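Local coordinates for YjbQ family protein (Aeropyrum pernix, PDB 2P6H) that is of unknown function, a member of the UPF0047 (YjbQ) family that assembles from three copies of one small chain of helices and antiparallel sheets, at residues V41-T44 with T45-V48; N51-P55 with R56-D60; V62-I65 with R66-K70; W75-N78 with L79-V82. All coordinates share one frame; numbering follows the deposited sequence.

The four contacts follow one another along the chain. Interaction 1 is the buried one, its centre about 7 Å from the centre of the chain, where the turn between strands 35-40 and 46-51 offers N-H and hydroxyl groups to a sulfate. Interactions 2 and 3, both partly buried, share helix 55-69: the first caps its start with a carboxylate, the second packs side chains a turn apart near its end. Interaction 4 lies at the surface, in the loop before helix 84-93, and is built mostly from backbone bonds; W75 ties it to the carbonyls of T69 and K70 in interaction 3. The capping E54 of interaction 2 and H77 of interaction 4 meet between neighbouring subunits.

Interaction 1: residues V41-T44 with T45-V48; sequences VPHT and TAAV. With SO4 (sulfate ion), chain C.
V41-T44 and T45-V48 form one continuous turn whose arms run 148° apart, bringing the CA atoms of H43 and A46 to 5.5 Å before the chain enters strand 46-51. The H43 and A46 side chains meet through their CB atoms, 3.9 Å apart; a small alanine fits this close approach. Farther up the turn V41 CG1 lies 4.3 Å from V48 CB, an apolar contact between beta-branched residues in the buried interior, where F116 of strand 113-118 also touches V41.

The outer side of the bend holds a sulfate, probably taken up from the crystallisation liquor. T44 N donates to sulfate O4 over 2.8 Å in a nearly straight bond, and T44 OG1 donates to the same oxygen, also at 2.8 Å. T45 repeats the pattern on O3, with OG1 at 3.0 Å and a longer bond from its N at 3.3 Å. Both threonines place OG1 between the backbone N and the carbonyl carbon (chi1 64° and 56°), which turns each hydroxyl to the same side as its own N-H. The H43 ring lies beside the ion, with sulfate O2 near its edge and P42 CG over one face, while its NE2 bonds to T126 N.

R125 adds NH1 to the sulfate and NH2 to T45 OG1, completing an anion site made of backbone N-H groups, hydroxyls and a guanidinium. Such chemistry is consistent with a pocket suited to a phosphate-like group, although its natural occupant is not known.

Interaction 2: residues N51-P55 with R56-D60; sequences NEAEP and RLMED
E54 OE2 is gripped by R56 from two places: R56 N donates to it over 2.9 Å, and R56 NH1 reaches it at 3.0 Å in a salt bridge whose hydrogen bond is weak. A water donates to this same OE2 and accepts from R56 NH1, so it bridges the two side chains. Carboxylate and guanidinium planes are only 10° apart. The other oxygen, E54 OE1, takes L57 N at 2.8 Å. Both backbone donors come from above the carboxylate plane, because the glutamate chain bends at chi2 (-86°) and folds back over the first turn. E54 is thus the N-cap of helix 55-69, and P55 suits the first helical position, where no N-H is needed.

From the same residue, E54 O accepts M58 N at 3.0 Å, the first regular helical bond. The L57 CD2 methyl lies 3.6 Å from N51 OD1, an amide oxygen hydrogen-bonded elsewhere. The apolar contact is M58 SD within 4.2 Å of CB of A53, which centres an inverse gamma turn.

The carboxylate's negative charge would probably interact favourably with the helix dipole; E54 OE1 also bonds H77 ND1 of the third subunit, tying the helix start to it.

Interaction 3: residues V62-I65 with R66-K70; sequences VEFI and RELTK. With SO4 (sulfate ion), chain D.
L68 sets its CD1 methyl over one face of the F64 ring, 3.8 Å from the centroid and 22° off the ring normal, a CH-pi contact displaced toward the CZ rim. The phenylalanine reaches there with CG opposite its own N (chi1 173°), and the two side chains slant across one another. L88 of the third subunit also packs on F64, as befits a large apolar ring at an interface.

E63 OE1 meets the R66 guanidinium at its edge, in plane, with NE at 3.3 Å, a weak bond in a salt bridge. R66 bends at chi3, leaving its outer nitrogens to a sulfate: NH1 gives a straight bond to O4 at 2.7 Å and NH2 one to O1 at 2.9 Å. These pairs are spaced three and four residues apart on the last turns of helix 55-69.

Beside the salt bridge, E67 OE2 comes 3.2 Å from E63 OE2, their carboxylate planes 67° apart; K70 of the third subunit, bound to E67 OE1, probably eases this closeness of like charges in part. T69 lies alongside I65, and its OG1 donates to I65 O at 2.8 Å from above the carbonyl plane, sharing that oxygen with T69 N.

Interaction 4: residues W75-N78 with L79-V82; sequences WKHN and LVDV
H77 O receives two backbone N-H groups, V80 N at 2.8 Å from above the carbonyl plane and D81 N at 2.9 Å in a straighter bond (164°), which folds the chain from K76 to D81 back on itself. With L79 N bonding to K76 O at 3.1 Å, this is a tight turn in the loop linking helix 55-69 to helix 84-93.

The H77 ring carries the contact. With CG opposite the backbone N (chi1 -175°), it folds back beside the turn: CE1 lies 3.9 Å from V80 CG1, a slanting approach that a branched valine can offer, and the D81 side chain runs alongside, its plane 44° from that of the ring. The imidazole nitrogens are used elsewhere, ND1 bonding to E54 OE1 of the second subunit and NE2 weakly to N83 OD1. A histidine suits this place because a nitrogen on each side of the ring can serve a different partner.

K76 adds to the interface, its NZ forming a salt bridge with E59 of the second subunit. D81 OD1 accepts V82 N at 2.7 Å. D81 CB approaches the ring from the same side as V80, 3.7 Å from H77 NE2.

Interaction 1: residues V41-T44 with T45-V48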
loop_
_atom_site.group_PDB
_atom_site.type_symbol
_atom_site.label_atom_id
_atom_site.label_comp_id
_atom_site.label_asym_id
_atom_site.label_seq_id
_atom_site.Cartn_x
_atom_site.Cartn_y
_atom_site.Cartn_z
ATOM N N VAL A 41 8.484 -2.180 8.048
ATOM C CA VAL A 41 8.774 -3.259 8.962
ATOM C C VAL A 41 9.250 -4.485 8.153
ATOM O O VAL A 41 8.777 -4.762 7.059
ATOM C CB VAL A 41 7.509 -3.520 9.848
ATOM C CG1 VAL A 41 6.889 -2.192 10.277
ATOM C CG2 VAL A 41 6.484 -4.325 9.070
ATOM N N PRO A 42 10.282 -5.160 8.656
ATOM C CA PRO A 42 10.846 -6.322 7.992
ATOM C C PRO A 42 10.065 -7.617 8.310
ATOM O O PRO A 42 10.519 -8.718 8.030
ATOM C CB PRO A 42 12.247 -6.435 8.553
ATOM C CG PRO A 42 12.058 -6.083 10.019
ATOM C CD PRO A 42 11.058 -4.858 9.859
ATOM N N HIS A 43 8.875 -7.464 8.881
ATOM C CA HIS A 43 8.075 -8.633 9.266
ATOM C C HIS A 43 7.001 -9.002 8.243
ATOM O O HIS A 43 6.383 -8.120 7.653
ATOM C CB HIS A 43 7.408 -8.381 10.625
ATOM C CG HIS A 43 8.359 -7.941 11.697
ATOM N ND1 HIS A 43 9.412 -8.720 12.126
ATOM C CD2 HIS A 43 8.417 -6.798 12.423
ATOM C CE1 HIS A 43 10.078 -8.077 13.068
ATOM N NE2 HIS A 43 9.496 -6.907 13.266
ATOM N N THR A 44 6.795 -10.304 8.044
ATOM C CA THR A 44 5.773 -10.797 7.124
ATOM C C THR A 44 4.462 -11.076 7.881
ATOM O O THR A 44 3.451 -11.390 7.264
ATOM C CB THR A 44 6.191 -12.124 6.438
ATOM O OG1 THR A 44 6.331 -13.150 7.431
ATOM C CG2 THR A 44 7.504 -11.963 5.680
ATOM N N THR A 45 4.490 -10.978 9.212
ATOM C CA THR A 45 3.232 -11.197 9.961
ATOM C C THR A 45 2.889 -10.023 10.860
ATOM O O THR A 45 2.173 -10.149 11.844
ATOM C CB THR A 45 3.333 -12.435 10.856
ATOM O OG1 THR A 45 4.450 -12.290 11.734
ATOM C CG2 THR A 45 3.538 -13.688 10.000
ATOM N N ALA A 46 3.368 -8.861 10.442
ATOM C CA ALA A 46 3.026 -7.597 11.074
ATOM C C ALA A 46 2.972 -6.600 9.953
ATOM O O ALA A 46 3.470 -6.830 8.859
ATOM C CB ALA A 46 4.064 -7.160 12.175
ATOM N N ALA A 47 2.328 -5.463 10.183
ATOM C CA ALA A 47 2.214 -4.459 9.129
ATOM C C ALA A 47 2.234 -3.055 9.721
ATOM O O ALA A 47 2.323 -2.872 10.930
ATOM C CB ALA A 47 0.901 -4.681 8.362
ATOM N N VAL A 48 2.224 -2.049 8.834
ATOM C CA VAL A 48 2.101 -0.669 9.290
ATOM C C VAL A 48 1.067 0.036 8.457
ATOM O O VAL A 48 0.972 -0.145 7.253
ATOM C CB VAL A 48 3.424 0.091 9.133
ATOM C CG1 VAL A 48 4.012 -0.157 7.748
ATOM C CG2 VAL A 48 3.168 1.586 9.287
HETATM S S SO4 C . 8.164 -12.462 10.535
HETATM O O1 SO4 C . 7.626 -13.864 10.859
HETATM O O2 SO4 C . 9.414 -12.149 11.227
HETATM O O3 SO4 C . 7.210 -11.433 10.938
HETATM O O4 SO4 C . 8.402 -12.327 9.103
#

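Interaction 2: residues N51-P55 with R56-D60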
loop_
_atom_site.group_PDB
_atom_site.type_symbol
_atom_site.label_atom_id
_atom_site.label_comp_id
_atom_site.label_asym_id
_atom_site.label_seq_id
_atom_site.Cartn_x
_atom_site.Cartn_y
_atom_site.Cartn_z
ATOM N N ASN A 51 -3.526 5.836 10.196
ATOM C CA ASN A 51 -4.910 6.206 10.464
ATOM C C ASN A 51 -5.022 6.810 11.858
ATOM O O ASN A 51 -4.039 7.200 12.475
ATOM C CB ASN A 51 -5.787 4.946 10.355
ATOM C CG ASN A 51 -7.170 5.295 9.837
ATOM O OD1 ASN A 51 -8.059 5.695 10.583
ATOM N ND2 ASN A 51 -7.342 5.124 8.515
ATOM N N GLU A 52 -6.250 6.941 12.352
ATOM C CA GLU A 52 -6.506 7.588 13.638
ATOM C C GLU A 52 -6.249 6.677 14.833
ATOM O O GLU A 52 -6.704 5.527 14.864
ATOM C CB GLU A 52 -7.952 8.102 13.682
ATOM C CG GLU A 52 -8.193 9.162 14.739
ATOM C CD GLU A 52 -9.603 9.763 14.692
ATOM O OE1 GLU A 52 -10.250 9.752 13.608
ATOM O OE2 GLU A 52 -10.056 10.266 15.745
ATOM N N ALA A 53 -5.524 7.197 15.821
ATOM C CA ALA A 53 -5.207 6.412 17.016
ATOM C C ALA A 53 -6.302 6.557 18.093
ATOM O O ALA A 53 -6.036 6.847 19.251
ATOM C CB ALA A 53 -3.820 6.846 17.549
ATOM N N GLU A 54 -7.557 6.347 17.712
ATOM C CA GLU A 54 -8.632 6.385 18.656
ATOM C C GLU A 54 -8.781 5.002 19.221
ATOM O O GLU A 54 -8.865 4.015 18.501
ATOM C CB GLU A 54 -9.910 6.784 17.918
ATOM C CG GLU A 54 -11.024 7.211 18.876
ATOM C CD GLU A 54 -11.798 5.993 19.334
ATOM O OE1 GLU A 54 -12.294 5.263 18.489
ATOM O OE2 GLU A 54 -11.929 5.805 20.543
ATOM N N PRO A 55 -8.753 4.843 20.564
ATOM C CA PRO A 55 -8.858 3.506 21.188
ATOM C C PRO A 55 -9.903 2.526 20.658
ATOM O O PRO A 55 -9.578 1.384 20.340
ATOM C CB PRO A 55 -9.023 3.808 22.698
ATOM C CG PRO A 55 -9.332 5.309 22.738
ATOM C CD PRO A 55 -8.522 5.875 21.592
ATOM N N ARG A 56 -11.141 2.969 20.529
ATOM C CA ARG A 56 -12.165 2.054 20.058
ATOM C C ARG A 56 -11.908 1.659 18.608
ATOM O O ARG A 56 -11.983 0.497 18.231
ATOM C CB ARG A 56 -13.520 2.753 20.176
ATOM C CG ARG A 56 -14.003 2.833 21.624
ATOM C CD ARG A 56 -14.969 4.003 21.846
ATOM N NE ARG A 56 -15.083 4.308 23.275
ATOM C CZ ARG A 56 -14.489 5.433 23.714
ATOM N NH1 ARG A 56 -13.847 6.218 22.868
ATOM N NH2 ARG A 56 -14.541 5.744 25.011
ATOM N N LEU A 57 -11.538 2.621 17.766
ATOM C CA LEU A 57 -11.205 2.326 16.363
ATOM C C LEU A 57 -10.097 1.283 16.272
ATOM O O LEU A 57 -10.100 0.409 15.415
ATOM C CB LEU A 57 -10.762 3.619 15.649
ATOM C CG LEU A 57 -10.292 3.393 14.190
ATOM C CD1 LEU A 57 -11.393 2.802 13.308
ATOM C CD2 LEU A 57 -9.838 4.682 13.506
ATOM N N MET A 58 -9.123 1.396 17.161
ATOM C CA MET A 58 -7.991 0.482 17.143
ATOM C C MET A 58 -8.443 -0.935 17.466
ATOM O O MET A 58 -7.861 -1.909 16.982
ATOM C CB MET A 58 -6.927 0.978 18.117
ATOM C CG MET A 58 -6.271 2.262 17.618
ATOM S SD MET A 58 -5.318 3.127 18.862
ATOM C CE MET A 58 -3.972 1.959 19.133
ATOM N N GLU A 59 -9.485 -1.046 18.284
ATOM C CA GLU A 59 -10.084 -2.340 18.600
ATOM C C GLU A 59 -10.774 -2.837 17.370
ATOM O O GLU A 59 -10.708 -4.008 17.020
ATOM C CB GLU A 59 -11.130 -2.237 19.734
ATOM C CG GLU A 59 -10.493 -2.373 21.118
ATOM C CD GLU A 59 -11.580 -2.434 22.167
ATOM O OE1 GLU A 59 -12.060 -3.532 22.445
ATOM O OE2 GLU A 59 -11.938 -1.394 22.702
ATOM N N ASP A 60 -11.477 -1.929 16.699
ATOM C CA ASP A 60 -12.226 -2.304 15.501
ATOM C C ASP A 60 -11.302 -2.833 14.397
ATOM O O ASP A 60 -11.630 -3.719 13.643
ATOM C CB ASP A 60 -12.980 -1.088 14.950
ATOM C CG ASP A 60 -14.170 -0.700 15.837
ATOM O OD1 ASP A 60 -14.670 -1.558 16.563
ATOM O OD2 ASP A 60 -14.588 0.447 15.742
HETATM O O HOH W 1 -11.878 7.906 22.710
#

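Interaction 3: residues V62-I65 with R66-K70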
loop_
_atom_site.group_PDB
_atom_site.type_symbol
_atom_site.label_atom_id
_atom_site.label_comp_id
_atom_site.label_asym_id
_atom_site.label_seq_id
_atom_site.Cartn_x
_atom_site.Cartn_y
_atom_site.Cartn_z
ATOM N N VAL A 62 -8.506 -4.424 14.773
ATOM C CA VAL A 62 -8.165 -5.802 15.035
ATOM C C VAL A 62 -9.309 -6.746 14.705
ATOM O O VAL A 62 -9.127 -7.802 14.112
ATOM C CB VAL A 62 -7.912 -5.877 16.509
ATOM C CG1 VAL A 62 -8.020 -7.326 16.981
ATOM C CG2 VAL A 62 -6.523 -5.354 16.823
ATOM N N GLU A 63 -10.536 -6.373 15.098
ATOM C CA GLU A 63 -11.670 -7.228 14.785
ATOM C C GLU A 63 -11.903 -7.342 13.273
ATOM O O GLU A 63 -12.264 -8.396 12.763
ATOM C CB GLU A 63 -12.917 -6.682 15.476
ATOM C CG GLU A 63 -14.179 -7.484 15.138
ATOM C CD GLU A 63 -14.095 -8.907 15.671
ATOM O OE1 GLU A 63 -13.279 -9.171 16.569
ATOM O OE2 GLU A 63 -14.865 -9.740 15.198
ATOM N N PHE A 64 -11.697 -6.241 12.559
ATOM C CA PHE A 64 -11.856 -6.218 11.105
ATOM C C PHE A 64 -10.888 -7.218 10.483
ATOM O O PHE A 64 -11.225 -8.013 9.626
ATOM C CB PHE A 64 -11.572 -4.784 10.615
ATOM C CG PHE A 64 -11.546 -4.646 9.100
ATOM C CD1 PHE A 64 -12.684 -4.912 8.348
ATOM C CD2 PHE A 64 -10.400 -4.168 8.482
ATOM C CE1 PHE A 64 -12.664 -4.701 6.968
ATOM C CE2 PHE A 64 -10.386 -3.960 7.101
ATOM C CZ PHE A 64 -11.518 -4.223 6.341
ATOM N N ILE A 65 -9.629 -7.139 10.969
ATOM C CA ILE A 65 -8.587 -8.036 10.493
ATOM C C ILE A 65 -8.921 -9.501 10.834
ATOM O O ILE A 65 -8.790 -10.403 10.032
ATOM C CB ILE A 65 -7.240 -7.581 11.107
ATOM C CG1 ILE A 65 -6.725 -6.318 10.399
ATOM C CG2 ILE A 65 -6.176 -8.679 10.926
ATOM C CD1 ILE A 65 -5.675 -5.577 11.226
ATOM N N ARG A 66 -9.377 -9.716 12.088
ATOM C CA ARG A 66 -9.725 -11.066 12.508
ATOM C C ARG A 66 -10.776 -11.677 11.583
ATOM O O ARG A 66 -10.673 -12.818 11.152
ATOM C CB ARG A 66 -10.264 -10.997 13.936
ATOM C CG ARG A 66 -10.293 -12.366 14.613
ATOM C CD ARG A 66 -11.186 -12.370 15.858
ATOM N NE ARG A 66 -10.768 -11.319 16.790
ATOM C CZ ARG A 66 -9.658 -11.546 17.514
ATOM N NH1 ARG A 66 -8.993 -12.679 17.374
ATOM N NH2 ARG A 66 -9.229 -10.617 18.373
ATOM N N GLU A 67 -11.793 -10.884 11.254
ATOM C CA GLU A 67 -12.890 -11.296 10.370
ATOM C C GLU A 67 -12.403 -11.707 8.966
ATOM O O GLU A 67 -12.835 -12.702 8.397
ATOM C CB GLU A 67 -13.888 -10.134 10.271
ATOM C CG GLU A 67 -14.985 -10.208 11.340
ATOM C CD GLU A 67 -15.706 -8.876 11.434
ATOM O OE1 GLU A 67 -15.867 -8.226 10.403
ATOM O OE2 GLU A 67 -16.097 -8.499 12.529
ATOM N N LEU A 68 -11.511 -10.861 8.373
ATOM C CA LEU A 68 -11.060 -11.153 7.013
ATOM C C LEU A 68 -10.036 -12.234 6.947
ATOM O O LEU A 68 -10.075 -13.110 6.094
ATOM C CB LEU A 68 -10.288 -9.993 6.547
ATOM C CG LEU A 68 -11.144 -8.726 6.451
ATOM C CD1 LEU A 68 -10.382 -7.545 5.847
ATOM C CD2 LEU A 68 -12.394 -8.914 5.591
ATOM N N THR A 69 -9.067 -12.267 7.858
ATOM C CA THR A 69 -7.984 -13.251 7.808
ATOM C C THR A 69 -8.163 -14.599 8.515
ATOM O O THR A 69 -7.398 -15.532 8.274
ATOM C CB THR A 69 -6.682 -12.603 8.291
ATOM O OG1 THR A 69 -6.764 -12.340 9.693
ATOM C CG2 THR A 69 -6.446 -11.281 7.544
ATOM N N LYS A 70 -9.161 -14.691 9.386
ATOM C CA LYS A 70 -9.510 -15.936 10.113
ATOM C C LYS A 70 -8.332 -16.642 10.800
ATOM O O LYS A 70 -7.798 -17.631 10.315
ATOM C CB LYS A 70 -10.071 -16.922 9.121
ATOM C CG LYS A 70 -11.338 -16.434 8.467
ATOM C CD LYS A 70 -11.758 -17.434 7.416
ATOM C CE LYS A 70 -12.627 -16.798 6.324
ATOM N NZ LYS A 70 -12.654 -17.664 5.148
HETATM S S SO4 D . -6.345 -12.260 20.076
HETATM O O1 SO4 D . -7.514 -11.482 20.573
HETATM O O2 SO4 D . -5.144 -11.349 20.033
HETATM O O3 SO4 D . -6.077 -13.412 21.013
HETATM O O4 SO4 D . -6.635 -12.802 18.727
#

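Interaction 4: residues W75-N78 with L79-V82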
loop_
_atom_site.group_PDB
_atom_site.type_symbol
_atom_site.label_atom_id
_atom_site.label_comp_id
_atom_site.label_asym_id
_atom_site.label_seq_id
_atom_site.Cartn_x
_atom_site.Cartn_y
_atom_site.Cartn_z
ATOM N N TRP A 75 -6.573 -22.768 6.530
ATOM C CA TRP A 75 -5.473 -22.333 5.677
ATOM C C TRP A 75 -4.474 -23.478 5.563
ATOM O O TRP A 75 -4.169 -24.139 6.554
ATOM C CB TRP A 75 -4.778 -21.110 6.283
ATOM C CG TRP A 75 -5.691 -19.942 6.466
ATOM C CD1 TRP A 75 -6.029 -19.331 7.645
ATOM C CD2 TRP A 75 -6.395 -19.247 5.438
ATOM N NE1 TRP A 75 -6.903 -18.295 7.407
ATOM C CE2 TRP A 75 -7.142 -18.221 6.059
ATOM C CE3 TRP A 75 -6.467 -19.391 4.045
ATOM C CZ2 TRP A 75 -7.954 -17.346 5.334
ATOM C CZ3 TRP A 75 -7.275 -18.520 3.324
ATOM C CH2 TRP A 75 -8.007 -17.507 3.975
ATOM N N LYS A 76 -3.970 -23.710 4.358
ATOM C CA LYS A 76 -3.015 -24.795 4.152
ATOM C C LYS A 76 -1.675 -24.523 4.841
ATOM O O LYS A 76 -0.919 -25.428 5.168
ATOM C CB LYS A 76 -2.796 -24.956 2.649
ATOM C CG LYS A 76 -4.008 -25.575 1.954
ATOM C CD LYS A 76 -3.867 -25.561 0.433
ATOM C CE LYS A 76 -4.588 -26.740 -0.225
ATOM N NZ LYS A 76 -5.119 -26.330 -1.523
ATOM N N HIS A 77 -1.364 -23.250 5.078
ATOM C CA HIS A 77 -0.134 -22.887 5.778
ATOM C C HIS A 77 -0.195 -23.486 7.195
ATOM O O HIS A 77 0.835 -23.612 7.853
ATOM C CB HIS A 77 0.013 -21.363 5.865
ATOM C CG HIS A 77 1.303 -20.904 6.468
ATOM N ND1 HIS A 77 2.539 -21.192 5.918
ATOM C CD2 HIS A 77 1.558 -20.148 7.564
ATOM C CE1 HIS A 77 3.486 -20.636 6.643
ATOM N NE2 HIS A 77 2.916 -19.993 7.653
ATOM N N ASN A 78 -1.398 -23.859 7.650
ATOM C CA ASN A 78 -1.587 -24.477 9.016
ATOM C C ASN A 78 -0.780 -25.730 9.174
ATOM O O ASN A 78 -0.453 -26.152 10.274
ATOM C CB ASN A 78 -3.035 -24.909 9.353
ATOM C CG ASN A 78 -3.888 -23.681 9.535
ATOM O OD1 ASN A 78 -3.451 -22.550 9.329
ATOM N ND2 ASN A 78 -5.144 -23.916 9.945
ATOM N N LEU A 79 -0.463 -26.407 8.082
ATOM C CA LEU A 79 0.340 -27.628 8.191
ATOM C C LEU A 79 1.743 -27.244 8.650
ATOM O O LEU A 79 2.411 -28.001 9.350
ATOM C CB LEU A 79 0.362 -28.305 6.810
ATOM C CG LEU A 79 1.231 -29.559 6.687
ATOM C CD1 LEU A 79 0.689 -30.474 5.573
ATOM C CD2 LEU A 79 2.686 -29.207 6.332
ATOM N N VAL A 80 2.158 -26.024 8.243
ATOM C CA VAL A 80 3.517 -25.518 8.515
ATOM C C VAL A 80 3.621 -24.691 9.825
ATOM O O VAL A 80 4.553 -24.827 10.609
ATOM C CB VAL A 80 3.990 -24.705 7.289
ATOM C CG1 VAL A 80 5.307 -23.985 7.593
ATOM C CG2 VAL A 80 4.204 -25.625 6.094
ATOM N N ASP A 81 2.664 -23.783 10.044
ATOM C CA ASP A 81 2.730 -22.921 11.223
ATOM C C ASP A 81 1.306 -22.523 11.596
ATOM O O ASP A 81 0.355 -23.022 11.009
ATOM C CB ASP A 81 3.568 -21.676 10.860
ATOM C CG ASP A 81 4.237 -21.043 12.077
ATOM O OD1 ASP A 81 3.786 -21.279 13.210
ATOM O OD2 ASP A 81 5.199 -20.285 11.883
ATOM N N VAL A 82 1.148 -21.621 12.558
ATOM C CA VAL A 82 -0.228 -21.222 12.959
ATOM C C VAL A 82 -0.524 -19.742 12.759
ATOM O O VAL A 82 -1.479 -19.194 13.292
ATOM C CB VAL A 82 -0.446 -21.498 14.439
ATOM C CG1 VAL A 82 -0.299 -22.992 14.714
ATOM C CG2 VAL A 82 0.576 -20.733 15.261
#